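Local coordinates for beta-fructofuranosidase (Bifidobacterium adolescentis, PDB 6NOB), which probably hydrolyses terminal beta-fructofuranoside linkages, as in sucrose, as a member of glycoside hydrolase family 32, at residues Glu213-Leu225 with Val234-Gly246. Residues are numbered along the deposited sequence; the frame is centred on the assembly and turned at random.
Sequences EANAIRLYLTRHL and VTEYQTTCLCEDG. With EDO (1,2-ethanediol), chain C.
Ile-217 to Leu-225 pair antiparallel with Thr-235 to Cys-243, the strand axes approaching to 4.5 Å and 157° between their directions, with two backbone bonds at each hydrogen-bonded pair from Ile-217/Cys-243 to Leu-225/Thr-235. Arg-218 reaches diagonally to Thr-240: with CG anti to the backbone N (chi1 -179°), a bend at chi3 brings NH1 round to donate a hydrogen bond to Thr-240 OG1 (3.0 Å), in the guanidinium plane. Thr-240 OG1 in turn donates a hydrogen bond to Leu-219 O (2.9 Å), from above the carbonyl plane, and lies over one face of the Tyr-220 ring. Leu-242 CD2 packs over a guanidinium face, while Arg-218 NH2 makes a salt bridge to Asp-206. A methionine in place of Arg-218 would probably leave Asp-206 without its charged mate and Thr-240 OG1 without its NH1 donor. Farther along the same face, Thr-222 OG1 donates to a lone pair of Gln-238 OE1 (2.7 Å), and His-224 ND1 donates a hydrogen bond to Glu-236 OE2 (2.6 Å) in the ring plane, on the anti side of a carboxylate also bridged to Arg-268. On the reverse face Arg-223 CB makes a CH-pi contact with the Tyr-237 ring, 3.8 Å from its centroid; Arg-223 NE forms a salt bridge with Glu-252. This hairpin forms the central strands of a four-stranded antiparallel blade of the family's five-bladed beta-propeller, flanked by strands 190-202 and 253-256, with Tyr-220, Thr-222 and Gln-238 against strand 268-273.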
loop_
_atom_site.group_PDB
_atom_site.type_symbol
_atom_site.label_atom_id
_atom_site.label_comp_id
_atom_site.label_asym_id
_atom_site.label_seq_id
_atom_site.Cartn_x
_atom_site.Cartn_y
_atom_site.Cartn_z
ATOM N N GLU A 213 -21.472 13.902 1.628
ATOM C CA GLU A 213 -22.510 14.214 2.600
ATOM C C GLU A 213 -22.161 13.753 4.007
ATOM O O GLU A 213 -22.968 13.950 4.923
ATOM C CB GLU A 213 -23.831 13.569 2.182
ATOM C CG GLU A 213 -24.105 13.596 0.691
ATOM C CD GLU A 213 -25.370 12.844 0.326
ATOM O OE1 GLU A 213 -25.440 12.308 -0.800
ATOM O OE2 GLU A 213 -26.291 12.782 1.170
ATOM N N ALA A 214 -20.998 13.139 4.197
ATOM C CA ALA A 214 -20.674 12.507 5.464
ATOM C C ALA A 214 -20.276 13.538 6.516
ATOM O O ALA A 214 -19.863 14.662 6.211
ATOM C CB ALA A 214 -19.551 11.484 5.284
ATOM N N ASN A 215 -20.411 13.133 7.779
ATOM C CA ASN A 215 -19.986 13.943 8.909
ATOM C C ASN A 215 -18.708 13.444 9.560
ATOM O O ASN A 215 -18.081 14.203 10.308
ATOM C CB ASN A 215 -21.094 13.999 9.970
ATOM C CG ASN A 215 -22.275 14.832 9.527
ATOM O OD1 ASN A 215 -23.361 14.308 9.273
ATOM N ND2 ASN A 215 -22.069 16.141 9.422
ATOM N N ALA A 216 -18.310 12.201 9.296
ATOM C CA ALA A 216 -17.105 11.631 9.876
ATOM C C ALA A 216 -16.692 10.416 9.059
ATOM O O ALA A 216 -17.494 9.839 8.319
ATOM C CB ALA A 216 -17.313 11.241 11.343
ATOM N N ILE A 217 -15.422 10.046 9.196
ATOM C CA ILE A 217 -14.899 8.790 8.668
ATOM C C ILE A 217 -14.850 7.794 9.816
ATOM O O ILE A 217 -14.213 8.056 10.844
ATOM C CB ILE A 217 -13.500 8.962 8.055
ATOM C CG1 ILE A 217 -13.468 10.082 7.019
ATOM C CG2 ILE A 217 -13.025 7.653 7.438
ATOM C CD1 ILE A 217 -12.056 10.444 6.589
ATOM N N ARG A 218 -15.509 6.654 9.651
ATOM C CA ARG A 218 -15.358 5.548 10.584
ATOM C C ARG A 218 -14.332 4.570 10.030
ATOM O O ARG A 218 -14.460 4.099 8.895
ATOM C CB ARG A 218 -16.683 4.829 10.846
ATOM C CG ARG A 218 -16.533 3.684 11.843
ATOM C CD ARG A 218 -17.854 3.259 12.466
ATOM N NE ARG A 218 -18.428 4.280 13.340
ATOM C CZ ARG A 218 -17.976 4.572 14.556
ATOM N NH1 ARG A 218 -16.922 3.932 15.051
ATOM N NH2 ARG A 218 -18.574 5.512 15.277
ATOM N N LEU A 219 -13.316 4.274 10.831
ATOM C CA LEU A 219 -12.263 3.350 10.449
ATOM C C LEU A 219 -12.413 2.055 11.224
ATOM O O LEU A 219 -12.785 2.065 12.400
ATOM C CB LEU A 219 -10.887 3.963 10.697
ATOM C CG LEU A 219 -10.806 5.259 9.894
ATOM C CD1 LEU A 219 -10.469 6.440 10.787
ATOM C CD2 LEU A 219 -9.828 5.122 8.743
ATOM N N TYR A 220 -12.155 0.942 10.543
ATOM C CA TYR A 220 -12.063 -0.376 11.159
ATOM C C TYR A 220 -10.666 -0.906 10.877
ATOM O O TYR A 220 -10.278 -1.029 9.712
ATOM C CB TYR A 220 -13.123 -1.329 10.601
ATOM C CG TYR A 220 -14.549 -0.933 10.914
ATOM C CD1 TYR A 220 -15.185 -1.415 12.053
ATOM C CD2 TYR A 220 -15.265 -0.092 10.068
ATOM C CE1 TYR A 220 -16.487 -1.065 12.346
ATOM C CE2 TYR A 220 -16.572 0.266 10.355
ATOM C CZ TYR A 220 -17.177 -0.226 11.496
ATOM O OH TYR A 220 -18.477 0.117 11.794
ATOM N N LEU A 221 -9.911 -1.209 11.931
ATOM C CA LEU A 221 -8.513 -1.584 11.774
ATOM C C LEU A 221 -8.173 -2.748 12.693
ATOM O O LEU A 221 -8.934 -3.109 13.594
ATOM C CB LEU A 221 -7.577 -0.403 12.057
ATOM C CG LEU A 221 -7.543 0.095 13.504
ATOM C CD1 LEU A 221 -6.116 0.405 13.930
ATOM C CD2 LEU A 221 -8.430 1.318 13.670
ATOM N N THR A 222 -7.002 -3.330 12.452
ATOM C CA THR A 222 -6.469 -4.412 13.266
ATOM C C THR A 222 -5.482 -3.856 14.282
ATOM O O THR A 222 -4.612 -3.051 13.932
ATOM C CB THR A 222 -5.774 -5.463 12.399
ATOM O OG1 THR A 222 -6.741 -6.113 11.570
ATOM C CG2 THR A 222 -5.070 -6.503 13.270
ATOM N N ARG A 223 -5.629 -4.277 15.533
ATOM C CA ARG A 223 -4.605 -4.084 16.549
ATOM C C ARG A 223 -3.835 -5.388 16.697
ATOM O O ARG A 223 -4.439 -6.461 16.790
ATOM C CB ARG A 223 -5.214 -3.669 17.889
ATOM C CG ARG A 223 -5.600 -2.202 17.971
ATOM C CD ARG A 223 -4.375 -1.324 18.159
ATOM N NE ARG A 223 -4.698 0.093 18.033
ATOM C CZ ARG A 223 -3.793 1.066 18.020
ATOM N NH1 ARG A 223 -2.505 0.773 18.125
ATOM N NH2 ARG A 223 -4.176 2.330 17.897
ATOM N N HIS A 224 -2.509 -5.293 16.701
ATOM C CA HIS A 224 -1.631 -6.453 16.751
ATOM C C HIS A 224 -0.809 -6.406 18.030
ATOM O O HIS A 224 -0.227 -5.367 18.362
ATOM C CB HIS A 224 -0.713 -6.491 15.526
ATOM C CG HIS A 224 0.177 -7.694 15.462
ATOM N ND1 HIS A 224 -0.090 -8.775 14.649
ATOM C CD2 HIS A 224 1.342 -7.977 16.092
ATOM C CE1 HIS A 224 0.866 -9.675 14.788
ATOM N NE2 HIS A 224 1.747 -9.216 15.658
ATOM N N LEU A 225 -0.776 -7.529 18.745
ATOM C CA LEU A 225 0.049 -7.689 19.936
ATOM C C LEU A 225 0.716 -9.052 19.864
ATOM O O LEU A 225 0.029 -10.070 19.727
ATOM C CB LEU A 225 -0.784 -7.565 21.214
ATOM C CG LEU A 225 -0.119 -8.059 22.497
ATOM C CD1 LEU A 225 1.066 -7.176 22.867
ATOM C CD2 LEU A 225 -1.133 -8.113 23.628
ATOM N N VAL A 234 0.512 -14.445 19.069
ATOM C CA VAL A 234 -0.038 -13.386 18.228
ATOM C C VAL A 234 -1.492 -13.145 18.609
ATOM O O VAL A 234 -2.320 -14.063 18.585
ATOM C CB VAL A 234 0.106 -13.740 16.742
ATOM C CG1 VAL A 234 -0.819 -12.875 15.894
ATOM C CG2 VAL A 234 1.555 -13.580 16.293
ATOM N N THR A 235 -1.806 -11.903 18.965
ATOM C CA THR A 235 -3.140 -11.499 19.399
ATOM C C THR A 235 -3.613 -10.385 18.471
ATOM O O THR A 235 -3.194 -9.232 18.615
ATOM C CB THR A 235 -3.115 -11.041 20.856
ATOM O OG1 THR A 235 -2.498 -12.050 21.665
ATOM C CG2 THR A 235 -4.523 -10.779 21.369
ATOM N N GLU A 236 -4.482 -10.721 17.521
ATOM C CA GLU A 236 -5.012 -9.755 16.568
ATOM C C GLU A 236 -6.519 -9.637 16.742
ATOM O O GLU A 236 -7.215 -10.648 16.878
ATOM C CB GLU A 236 -4.659 -10.153 15.131
ATOM C CG GLU A 236 -3.194 -9.904 14.794
ATOM C CD GLU A 236 -2.853 -10.179 13.342
ATOM O OE1 GLU A 236 -3.590 -10.945 12.683
ATOM O OE2 GLU A 236 -1.841 -9.627 12.860
ATOM N N TYR A 237 -7.012 -8.400 16.739
ATOM C CA TYR A 237 -8.430 -8.109 16.907
ATOM C C TYR A 237 -8.747 -6.821 16.159
ATOM O O TYR A 237 -7.850 -6.052 15.806
ATOM C CB TYR A 237 -8.808 -8.000 18.390
ATOM C CG TYR A 237 -7.903 -7.094 19.194
ATOM C CD1 TYR A 237 -6.702 -7.565 19.719
ATOM C CD2 TYR A 237 -8.248 -5.769 19.434
ATOM C CE1 TYR A 237 -5.873 -6.740 20.454
ATOM C CE2 TYR A 237 -7.425 -4.937 20.172
ATOM C CZ TYR A 237 -6.237 -5.427 20.678
ATOM O OH TYR A 237 -5.409 -4.605 21.413
ATOM N N GLN A 238 -10.037 -6.593 15.915
ATOM C CA GLN A 238 -10.501 -5.474 15.100
ATOM C C GLN A 238 -11.151 -4.408 15.972
ATOM O O GLN A 238 -11.994 -4.720 16.821
ATOM C CB GLN A 238 -11.489 -5.948 14.032
ATOM C CG GLN A 238 -11.211 -7.341 13.495
ATOM C CD GLN A 238 -9.809 -7.482 12.933
ATOM O OE1 GLN A 238 -9.211 -6.513 12.458
ATOM N NE2 GLN A 238 -9.276 -8.695 12.987
ATOM N N THR A 239 -10.772 -3.151 15.746
ATOM C CA THR A 239 -11.282 -2.016 16.504
ATOM C C THR A 239 -11.855 -0.975 15.548
ATOM O O THR A 239 -11.698 -1.060 14.327
ATOM C CB THR A 239 -10.185 -1.383 17.375
ATOM O OG1 THR A 239 -9.233 -0.712 16.539
ATOM C CG2 THR A 239 -9.465 -2.447 18.193
ATOM N N THR A 240 -12.528 0.023 16.117
ATOM C CA THR A 240 -13.103 1.110 15.341
ATOM C C THR A 240 -12.782 2.444 16.001
ATOM O O THR A 240 -12.527 2.516 17.206
ATOM C CB THR A 240 -14.631 0.965 15.177
ATOM O OG1 THR A 240 -15.079 1.811 14.113
ATOM C CG2 THR A 240 -15.359 1.356 16.456
ATOM N N CYS A 241 -12.789 3.497 15.188
ATOM C CA CYS A 241 -12.606 4.859 15.671
ATOM C C CYS A 241 -13.091 5.814 14.591
ATOM O O CYS A 241 -13.313 5.420 13.442
ATOM C CB CYS A 241 -11.145 5.136 16.064
ATOM S SG CYS A 241 -9.922 4.957 14.756
ATOM N N LEU A 242 -13.276 7.072 14.979
ATOM C CA LEU A 242 -13.816 8.087 14.088
ATOM C C LEU A 242 -12.772 9.148 13.788
ATOM O O LEU A 242 -11.987 9.525 14.663
ATOM C CB LEU A 242 -15.045 8.767 14.691
ATOM C CG LEU A 242 -16.350 7.984 14.703
ATOM C CD1 LEU A 242 -17.425 8.813 15.385
ATOM C CD2 LEU A 242 -16.758 7.631 13.286
ATOM N N CYS A 243 -12.772 9.616 12.544
ATOM C CA CYS A 243 -12.184 10.898 12.167
ATOM C C CYS A 243 -13.334 11.858 11.884
ATOM O O CYS A 243 -14.006 11.746 10.857
ATOM C CB CYS A 243 -11.273 10.768 10.957
ATOM S SG CYS A 243 -10.357 12.283 10.669
ATOM N N GLU A 244 -13.552 12.806 12.794
ATOM C CA GLU A 244 -14.692 13.704 12.680
ATOM C C GLU A 244 -14.379 14.980 11.912
ATOM O O GLU A 244 -15.281 15.551 11.289
ATOM C CB GLU A 244 -15.217 14.059 14.072
ATOM C CG GLU A 244 -15.685 12.850 14.866
ATOM C CD GLU A 244 -16.060 13.194 16.291
ATOM O OE1 GLU A 244 -15.790 12.372 17.194
ATOM O OE2 GLU A 244 -16.628 14.285 16.509
ATOM N N ASP A 245 -13.131 15.445 11.930
ATOM C CA ASP A 245 -12.769 16.691 11.268
ATOM C C ASP A 245 -11.819 16.489 10.092
ATOM O O ASP A 245 -11.293 17.470 9.557
ATOM C CB ASP A 245 -12.173 17.676 12.280
ATOM C CG ASP A 245 -10.861 17.192 12.887
ATOM O OD1 ASP A 245 -10.375 16.098 12.522
ATOM O OD2 ASP A 245 -10.312 17.923 13.740
ATOM N N GLY A 246 -11.590 15.248 9.672
ATOM C CA GLY A 246 -10.700 14.980 8.562
ATOM C C GLY A 246 -9.228 14.931 8.907
ATOM O O GLY A 246 -8.412 14.661 8.015
HETATM C C1 EDO C . -8.216 -12.628 20.416
HETATM O O1 EDO C . -8.003 -13.799 19.617
HETATM C C2 EDO C . -8.618 -11.440 19.546
HETATM O O2 EDO C . -9.325 -11.877 18.377
#